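Local coordinates for sister chromatid cohesion protein (Chaetomium thermophilum, PDB 5T8V) that probably loads the cohesin ring onto chromatin as a member of the SCC2/Nipped-B family, here represented by its helical-repeat C-terminal part, at residues A[481-486]-A[590-595]; A[509-514]-A[583-588]. One frame throughout, in Å; residues are numbered along the deposited sequence.

Contact 1. Residues A[481-486]-A[590-595]; sequences ELSLFL and PLQAKL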
ATOM      1  N   GLU A 481      24.869  -9.235 -37.165  1.00 40.30           N
ATOM      2  CA  GLU A 481      23.585  -9.131 -37.853  1.00 38.06           C
ATOM      3  C   GLU A 481      22.455  -9.648 -36.974  1.00 34.65           C
ATOM      4  O   GLU A 481      21.431  -8.975 -36.790  1.00 33.82           O
ATOM      5  CB  GLU A 481      23.623  -9.909 -39.170  1.00 38.71           C
ATOM      6  CG  GLU A 481      24.888  -9.728 -39.992  1.00 40.99           C
ATOM      7  CD  GLU A 481      24.841 -10.492 -41.296  1.00 40.85           C
ATOM      8  OE1 GLU A 481      23.829 -10.378 -42.021  1.00 40.16           O
ATOM      9  OE2 GLU A 481      25.815 -11.218 -41.587  1.00 41.05           O
ATOM     10  N   LEU A 482      22.625 -10.852 -36.423  1.00 23.60           N
ATOM     11  CA  LEU A 482      21.597 -11.417 -35.559  1.00 21.70           C
ATOM     12  C   LEU A 482      21.355 -10.533 -34.346  1.00 20.98           C
ATOM     13  O   LEU A 482      20.205 -10.307 -33.958  1.00 19.84           O
ATOM     14  CB  LEU A 482      21.991 -12.827 -35.120  1.00 21.18           C
ATOM     15  CG  LEU A 482      21.008 -13.529 -34.176  1.00 19.37           C
ATOM     16  CD1 LEU A 482      19.633 -13.669 -34.810  1.00 18.62           C
ATOM     17  CD2 LEU A 482      21.544 -14.887 -33.768  1.00 19.21           C
ATOM     18  N   SER A 483      22.425 -10.020 -33.731  1.00 25.32           N
ATOM     19  CA  SER A 483      22.251  -9.147 -32.576  1.00 23.97           C
ATOM     20  C   SER A 483      21.438  -7.914 -32.942  1.00 24.13           C
ATOM     21  O   SER A 483      20.603  -7.457 -32.153  1.00 23.87           O
ATOM     22  CB  SER A 483      23.608  -8.740 -32.008  1.00 25.48           C
ATOM     23  OG  SER A 483      24.340  -9.874 -31.576  1.00 26.26           O
ATOM     24  N   LEU A 484      21.663  -7.358 -34.133  1.00 22.83           N
ATOM     25  CA  LEU A 484      20.878  -6.208 -34.571  1.00 23.23           C
ATOM     26  C   LEU A 484      19.411  -6.584 -34.735  1.00 21.98           C
ATOM     27  O   LEU A 484      18.518  -5.899 -34.217  1.00 21.47           O
ATOM     28  CB  LEU A 484      21.445  -5.653 -35.881  1.00 25.12           C
ATOM     29  CG  LEU A 484      22.835  -5.011 -35.824  1.00 26.77           C
ATOM     30  CD1 LEU A 484      23.297  -4.624 -37.219  1.00 28.70           C
ATOM     31  CD2 LEU A 484      22.844  -3.798 -34.913  1.00 26.99           C
ATOM     32  N   PHE A 485      19.143  -7.675 -35.457  1.00 26.12           N
ATOM     33  CA  PHE A 485      17.764  -8.116 -35.648  1.00 23.94           C
ATOM     34  C   PHE A 485      17.065  -8.314 -34.309  1.00 22.69           C
ATOM     35  O   PHE A 485      15.948  -7.827 -34.097  1.00 23.23           O
ATOM     36  CB  PHE A 485      17.743  -9.408 -36.464  1.00 22.49           C
ATOM     37  CG  PHE A 485      16.365  -9.935 -36.730  1.00 22.04           C
ATOM     38  CD1 PHE A 485      15.639  -9.491 -37.820  1.00 23.67           C
ATOM     39  CD2 PHE A 485      15.797 -10.879 -35.894  1.00 20.58           C
ATOM     40  CE1 PHE A 485      14.369  -9.977 -38.069  1.00 23.80           C
ATOM     41  CE2 PHE A 485      14.531 -11.369 -36.138  1.00 20.45           C
ATOM     42  CZ  PHE A 485      13.817 -10.918 -37.226  1.00 22.41           C
ATOM     43  N   LEU A 486      17.718  -9.023 -33.387  1.00 18.36           N
ATOM     44  CA  LEU A 486      17.136  -9.251 -32.071  1.00 17.05           C
ATOM     45  C   LEU A 486      16.947  -7.951 -31.308  1.00 17.28           C
ATOM     46  O   LEU A 486      16.010  -7.834 -30.516  1.00 16.44           O
ATOM     47  CB  LEU A 486      18.020 -10.199 -31.262  1.00 16.66           C
ATOM     48  CG  LEU A 486      18.165 -11.631 -31.772  1.00 16.74           C
ATOM     49  CD1 LEU A 486      19.198 -12.371 -30.937  1.00 17.59           C
ATOM     50  CD2 LEU A 486      16.831 -12.362 -31.745  1.00 15.19           C
ATOM     51  N   PRO A 590      25.139 -17.924 -26.173  1.00 24.72           N
ATOM     52  CA  PRO A 590      24.118 -18.059 -25.122  1.00 23.43           C
ATOM     53  C   PRO A 590      23.401 -16.755 -24.829  1.00 22.26           C
ATOM     54  O   PRO A 590      22.246 -16.773 -24.385  1.00 20.74           O
ATOM     55  CB  PRO A 590      24.920 -18.561 -23.913  1.00 25.26           C
ATOM     56  CG  PRO A 590      26.331 -18.182 -24.197  1.00 27.54           C
ATOM     57  CD  PRO A 590      26.485 -18.257 -25.680  1.00 27.28           C
ATOM     58  N   LEU A 591      24.053 -15.620 -25.077  1.00 25.94           N
ATOM     59  CA  LEU A 591      23.394 -14.331 -24.912  1.00 24.83           C
ATOM     60  C   LEU A 591      22.345 -14.119 -25.997  1.00 23.21           C
ATOM     61  O   LEU A 591      21.207 -13.726 -25.710  1.00 21.80           O
ATOM     62  CB  LEU A 591      24.435 -13.211 -24.938  1.00 25.94           C
ATOM     63  CG  LEU A 591      24.060 -11.907 -24.240  1.00 24.76           C
ATOM     64  CD1 LEU A 591      24.009 -12.102 -22.733  1.00 24.99           C
ATOM     65  CD2 LEU A 591      25.051 -10.814 -24.610  1.00 26.13           C
ATOM     66  N   GLN A 592      22.709 -14.383 -27.254  1.00 20.77           N
ATOM     67  CA  GLN A 592      21.744 -14.266 -28.343  1.00 18.70           C
ATOM     68  C   GLN A 592      20.580 -15.229 -28.150  1.00 18.92           C
ATOM     69  O   GLN A 592      19.427 -14.888 -28.443  1.00 16.68           O
ATOM     70  CB  GLN A 592      22.432 -14.527 -29.681  1.00 22.25           C
ATOM     71  CG  GLN A 592      23.369 -13.426 -30.120  1.00 23.73           C
ATOM     72  CD  GLN A 592      24.139 -13.788 -31.373  1.00 25.85           C
ATOM     73  OE1 GLN A 592      24.390 -14.962 -31.644  1.00 26.39           O
ATOM     74  NE2 GLN A 592      24.515 -12.776 -32.149  1.00 27.02           N
ATOM     75  N   ALA A 593      20.860 -16.438 -27.662  1.00 17.90           N
ATOM     76  CA  ALA A 593      19.797 -17.411 -27.433  1.00 16.85           C
ATOM     77  C   ALA A 593      18.875 -16.958 -26.308  1.00 16.14           C
ATOM     78  O   ALA A 593      17.646 -17.004 -26.440  1.00 14.96           O
ATOM     79  CB  ALA A 593      20.398 -18.780 -27.117  1.00 17.80           C
ATOM     80  N   LYS A 594      19.453 -16.516 -25.189  1.00 17.00           N
ATOM     81  CA  LYS A 594      18.635 -16.045 -24.078  1.00 16.43           C
ATOM     82  C   LYS A 594      17.769 -14.862 -24.496  1.00 16.04           C
ATOM     83  O   LYS A 594      16.575 -14.813 -24.173  1.00 14.98           O
ATOM     84  CB  LYS A 594      19.528 -15.677 -22.894  1.00 17.70           C
ATOM     85  CG  LYS A 594      18.805 -14.952 -21.769  1.00 20.83           C
ATOM     86  CD  LYS A 594      19.170 -15.514 -20.410  1.00 22.37           C
ATOM     87  CE  LYS A 594      18.489 -16.843 -20.163  1.00 22.70           C
ATOM     88  NZ  LYS A 594      18.454 -17.194 -18.712  1.00 24.09           N
ATOM     89  N   LEU A 595      18.346 -13.902 -25.222  1.00 15.53           N
ATOM     90  CA  LEU A 595      17.555 -12.766 -25.687  1.00 14.56           C
ATOM     91  C   LEU A 595      16.457 -13.218 -26.638  1.00 13.50           C
ATOM     92  O   LEU A 595      15.321 -12.741 -26.556  1.00 12.71           O
ATOM     93  CB  LEU A 595      18.452 -11.726 -26.363  1.00 15.14           C
ATOM     94  CG  LEU A 595      17.740 -10.511 -26.967  1.00 14.26           C
ATOM     95  CD1 LEU A 595      16.837  -9.831 -25.952  1.00 13.65           C
ATOM     96  CD2 LEU A 595      18.757  -9.525 -27.501  1.00 16.12           C
TER

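Contact 2. Residues A[509-514]-A[583-588]; sequences PYRATL and YTYKDV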
ATOM      1  N   PRO A 509      13.832 -15.338 -33.921  1.00 19.44           N
ATOM      2  CA  PRO A 509      14.194 -15.865 -32.593  1.00 16.84           C
ATOM      3  C   PRO A 509      13.997 -17.364 -32.450  1.00 13.92           C
ATOM      4  O   PRO A 509      14.834 -18.029 -31.829  1.00 20.59           O
ATOM      5  CB  PRO A 509      13.282 -15.073 -31.645  1.00 14.09           C
ATOM      6  CG  PRO A 509      12.143 -14.626 -32.493  1.00 17.79           C
ATOM      7  CD  PRO A 509      12.715 -14.381 -33.849  1.00 19.88           C
ATOM      8  N   TYR A 510      12.909 -17.921 -32.988  1.00 14.79           N
ATOM      9  CA  TYR A 510      12.713 -19.366 -32.908  1.00 15.91           C
ATOM     10  C   TYR A 510      13.891 -20.109 -33.526  1.00 17.92           C
ATOM     11  O   TYR A 510      14.443 -21.041 -32.925  1.00 18.07           O
ATOM     12  CB  TYR A 510      11.409 -19.757 -33.602  1.00 16.58           C
ATOM     13  CG  TYR A 510      10.173 -19.485 -32.779  1.00 16.84           C
ATOM     14  CD1 TYR A 510       9.722 -20.408 -31.847  1.00 16.61           C
ATOM     15  CD2 TYR A 510       9.456 -18.307 -32.933  1.00 17.74           C
ATOM     16  CE1 TYR A 510       8.596 -20.165 -31.091  1.00 17.05           C
ATOM     17  CE2 TYR A 510       8.325 -18.056 -32.180  1.00 17.65           C
ATOM     18  CZ  TYR A 510       7.902 -18.988 -31.262  1.00 17.46           C
ATOM     19  OH  TYR A 510       6.780 -18.745 -30.511  1.00 18.58           O
ATOM     20  N   ARG A 511      14.296 -19.699 -34.729  1.00 16.36           N
ATOM     21  CA  ARG A 511      15.448 -20.305 -35.383  1.00 17.48           C
ATOM     22  C   ARG A 511      16.680 -20.259 -34.488  1.00 16.29           C
ATOM     23  O   ARG A 511      17.367 -21.269 -34.310  1.00 17.22           O
ATOM     24  CB  ARG A 511      15.727 -19.588 -36.704  1.00 22.40           C
ATOM     25  CG  ARG A 511      16.823 -20.228 -37.545  1.00 25.92           C
ATOM     26  CD  ARG A 511      16.310 -21.413 -38.343  1.00 27.93           C
ATOM     27  NE  ARG A 511      16.749 -21.327 -39.733  1.00 31.93           N
ATOM     28  CZ  ARG A 511      17.858 -21.878 -40.213  1.00 33.92           C
ATOM     29  NH1 ARG A 511      18.659 -22.580 -39.424  1.00 32.28           N
ATOM     30  NH2 ARG A 511      18.165 -21.727 -41.494  1.00 37.64           N
ATOM     31  N   ALA A 512      16.981 -19.087 -33.924  1.00 14.82           N
ATOM     32  CA  ALA A 512      18.187 -18.941 -33.115  1.00 15.75           C
ATOM     33  C   ALA A 512      18.135 -19.839 -31.886  1.00 15.51           C
ATOM     34  O   ALA A 512      19.113 -20.522 -31.557  1.00 16.67           O
ATOM     35  CB  ALA A 512      18.372 -17.481 -32.705  1.00 15.63           C
ATOM     36  N   THR A 513      16.996 -19.847 -31.189  1.00 14.25           N
ATOM     37  CA  THR A 513      16.856 -20.696 -30.011  1.00 14.10           C
ATOM     38  C   THR A 513      17.069 -22.161 -30.370  1.00 14.76           C
ATOM     39  O   THR A 513      17.813 -22.880 -29.692  1.00 15.62           O
ATOM     40  CB  THR A 513      15.479 -20.492 -29.379  1.00 12.93           C
ATOM     41  OG1 THR A 513      15.279 -19.101 -29.101  1.00 12.63           O
ATOM     42  CG2 THR A 513      15.357 -21.278 -28.084  1.00 12.90           C
ATOM     43  N   LEU A 514      16.432 -22.618 -31.450  1.00 14.55           N
ATOM     44  CA  LEU A 514      16.550 -24.023 -31.823  1.00 15.31           C
ATOM     45  C   LEU A 514      17.970 -24.372 -32.252  1.00 17.12           C
ATOM     46  O   LEU A 514      18.459 -25.467 -31.958  1.00 18.20           O
ATOM     47  CB  LEU A 514      15.552 -24.354 -32.932  1.00 14.84           C
ATOM     48  CG  LEU A 514      14.112 -24.538 -32.453  1.00 13.61           C
ATOM     49  CD1 LEU A 514      13.151 -24.557 -33.633  1.00 13.26           C
ATOM     50  CD2 LEU A 514      13.978 -25.820 -31.643  1.00 13.88           C
ATOM     51  N   TYR A 583      19.548 -27.697 -43.808  1.00 53.01           N
ATOM     52  CA  TYR A 583      20.069 -26.341 -43.724  1.00 55.52           C
ATOM     53  C   TYR A 583      21.260 -26.312 -42.778  1.00 58.71           C
ATOM     54  O   TYR A 583      21.470 -27.226 -41.976  1.00 58.01           O
ATOM     55  CB  TYR A 583      19.005 -25.345 -43.235  1.00 51.20           C
ATOM     56  CG  TYR A 583      17.748 -25.307 -44.074  1.00 50.87           C
ATOM     57  CD1 TYR A 583      16.685 -26.159 -43.803  1.00 48.93           C
ATOM     58  CD2 TYR A 583      17.620 -24.415 -45.131  1.00 53.20           C
ATOM     59  CE1 TYR A 583      15.531 -26.126 -44.565  1.00 49.94           C
ATOM     60  CE2 TYR A 583      16.471 -24.377 -45.899  1.00 54.30           C
ATOM     61  CZ  TYR A 583      15.429 -25.234 -45.611  1.00 53.07           C
ATOM     62  OH  TYR A 583      14.282 -25.200 -46.373  1.00 54.15           O
ATOM     63  N   THR A 584      22.044 -25.243 -42.890  1.00 53.86           N
ATOM     64  CA  THR A 584      23.101 -24.934 -41.940  1.00 58.41           C
ATOM     65  C   THR A 584      22.985 -23.468 -41.553  1.00 59.23           C
ATOM     66  O   THR A 584      22.489 -22.644 -42.326  1.00 61.69           O
ATOM     67  CB  THR A 584      24.497 -25.225 -42.513  1.00 64.73           C
ATOM     68  OG1 THR A 584      24.695 -24.472 -43.715  1.00 68.62           O
ATOM     69  CG2 THR A 584      24.653 -26.711 -42.811  1.00 66.82           C
ATOM     70  N   TYR A 585      23.446 -23.149 -40.346  1.00 74.10           N
ATOM     71  CA  TYR A 585      23.206 -21.843 -39.750  1.00 73.56           C
ATOM     72  C   TYR A 585      24.425 -21.424 -38.943  1.00 78.48           C
ATOM     73  O   TYR A 585      25.270 -22.245 -38.579  1.00 80.67           O
ATOM     74  CB  TYR A 585      21.955 -21.879 -38.862  1.00 67.69           C
ATOM     75  CG  TYR A 585      21.429 -20.529 -38.420  1.00 66.23           C
ATOM     76  CD1 TYR A 585      20.699 -19.727 -39.289  1.00 68.52           C
ATOM     77  CD2 TYR A 585      21.637 -20.071 -37.127  1.00 64.19           C
ATOM     78  CE1 TYR A 585      20.205 -18.500 -38.885  1.00 68.03           C
ATOM     79  CE2 TYR A 585      21.146 -18.848 -36.713  1.00 63.66           C
ATOM     80  CZ  TYR A 585      20.432 -18.067 -37.596  1.00 65.08           C
ATOM     81  OH  TYR A 585      19.942 -16.849 -37.186  1.00 63.89           O
ATOM     82  N   LYS A 586      24.507 -20.124 -38.672  1.00 93.81           N
ATOM     83  CA  LYS A 586      25.599 -19.590 -37.878  1.00 96.67           C
ATOM     84  C   LYS A 586      25.480 -20.066 -36.430  1.00 91.15           C
ATOM     85  O   LYS A 586      24.447 -20.580 -35.994  1.00 90.81           O
ATOM     86  CB  LYS A 586      25.604 -18.064 -37.936  1.00100.30           C
ATOM     87  CG  LYS A 586      25.779 -17.503 -39.337  1.00106.60           C
ATOM     88  CD  LYS A 586      25.684 -15.987 -39.349  1.00109.25           C
ATOM     89  CE  LYS A 586      25.904 -15.428 -40.746  1.00112.81           C
ATOM     90  NZ  LYS A 586      25.816 -13.941 -40.776  1.00114.03           N
ATOM     91  N   ASP A 587      26.565 -19.890 -35.682  1.00 63.78           N
ATOM     92  CA  ASP A 587      26.578 -20.262 -34.276  1.00 59.77           C
ATOM     93  C   ASP A 587      25.951 -19.151 -33.443  1.00 47.63           C
ATOM     94  O   ASP A 587      26.217 -17.966 -33.660  1.00 45.71           O
ATOM     95  CB  ASP A 587      28.007 -20.537 -33.809  1.00 67.60           C
ATOM     96  CG  ASP A 587      28.057 -21.226 -32.457  1.00 68.70           C
ATOM     97  OD1 ASP A 587      27.968 -22.471 -32.422  1.00 69.27           O
ATOM     98  OD2 ASP A 587      28.190 -20.525 -31.431  1.00 68.33           O
ATOM     99  N   VAL A 588      25.108 -19.544 -32.491  1.00 40.09           N
ATOM    100  CA  VAL A 588      24.379 -18.608 -31.642  1.00 31.91           C
ATOM    101  C   VAL A 588      25.029 -18.596 -30.268  1.00 28.55           C
ATOM    102  O   VAL A 588      25.287 -19.656 -29.683  1.00 29.40           O
ATOM    103  CB  VAL A 588      22.892 -18.990 -31.543  1.00 27.58           C
ATOM    104  CG1 VAL A 588      22.128 -17.972 -30.705  1.00 26.29           C
ATOM    105  CG2 VAL A 588      22.282 -19.104 -32.928  1.00 25.45           C
TER

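Contact 1. Residues A[481-486]-A[590-595]
Ser483 and Leu486 face Gln592 and Leu595 across the first turns of two helices that run nearly parallel, the short axes 10.6 Å apart at closest approach and inclined by 23°. Their alpha carbons come within 6.7 Å at Ser483 CA and Gln592 CA. Gln592 buries more surface here than any other residue of the two segments. Its chain is extended beyond CG (chi2 174°), which carries the amide across to the neighbouring helix. There NE2 donates a hydrogen bond to Ser483 OG at 3.0 Å; it is nearly straight, with an N-H...O angle of 164°, and the hydroxyl oxygen lies almost in the amide plane. The other end of the amide turns back to its own helix start, where OE1 accepts from the backbone N of Ser589.

Leu482 crosses the glutamine side chain at a slant, its CD2 methyl 3.6 Å from Gln592 OE1. One turn on, Leu486 crosses the glutamine at about a right angle, its CD1 3.6 Å from Gln592 O and 4.1 Å from Gln592 CB. Further along the two helices the contact is apolar, where Leu595 CD2 packs on Leu486 CB at 3.9 Å. Leu595 also touches Met473 of helix 446-474.

This is helix-to-helix packing within the HEAT-repeat solenoid, with one polar tie among leucines. Because both ends of the buried amide are bonded, one to each helix start, the two bonds would fix its rotation and satisfy its polar atoms while the leucines supply the apolar contact.

Contact 2. Residues A[509-514]-A[583-588]
Arg511 reaches from helix 509-514 to the extended chain 583-588 and lays its side chain against Tyr585, as modelled, though Tyr585 is poorly ordered. Arg511 CG sits over one face of the ring, offset toward the rim, in a CH-pi contact 4.2 Å from the ring centroid. Bends at chi2 and chi3 (81° and 132°) then bring the guanidinium beside the root of the tyrosine, so that Tyr585 CD1 lies over one guanidinium face, offset toward its rim. The two planes are 43° apart, too far from parallel for a flat stack. The charge is met elsewhere: NH1 forms a salt bridge with Glu515, and Trp506 adds a cation-pi contact.

The buried, close-fitting end is at Val588, whose CG2 methyl rests on the helix backbone 3.7 Å from Ala512 O and 4.2 Å from Ala512 CB. Toward Tyr583 the fit slackens. Arg511 NH2 comes only to 4.1 Å from Tyr583 CB, and exposed Thr584 only brings its carbonyl oxygen near the guanidinium edge, at the limit of contact. No hydrogen bond joins the two segments.

This is an extended inter-helix connection packed on a helix of the HEAT-repeat solenoid, crossing helix 509-520 between helices 578-582 and 590-602. The same helix also packs on its neighbours: Leu514 against helix 527-550, Ala512 and Thr513 on Ser596 of helix 590-602, and Pro509 on Leu489 of helix 481-494.

Following the chain from its N terminus, helix 481-494 comes first and opens the loop that contact 1 closes when helix 590-602 returns beside it. Within that loop, helix 509-520 is met by residues 583-588, so contact 2 is nested inside contact 1, and its second segment ends just ahead of the returning helix. The centres are about 10 Å apart. A salt bridge, modelled between Glu481 OE2 and NZ of the poorly ordered Lys586 at 2.8 Å, links the two contacts, and Val588 CG1 packs near Ala593 N. Together they tie three helices and the connection between helices 578-582 and 590-602 into one part of the helical solenoid.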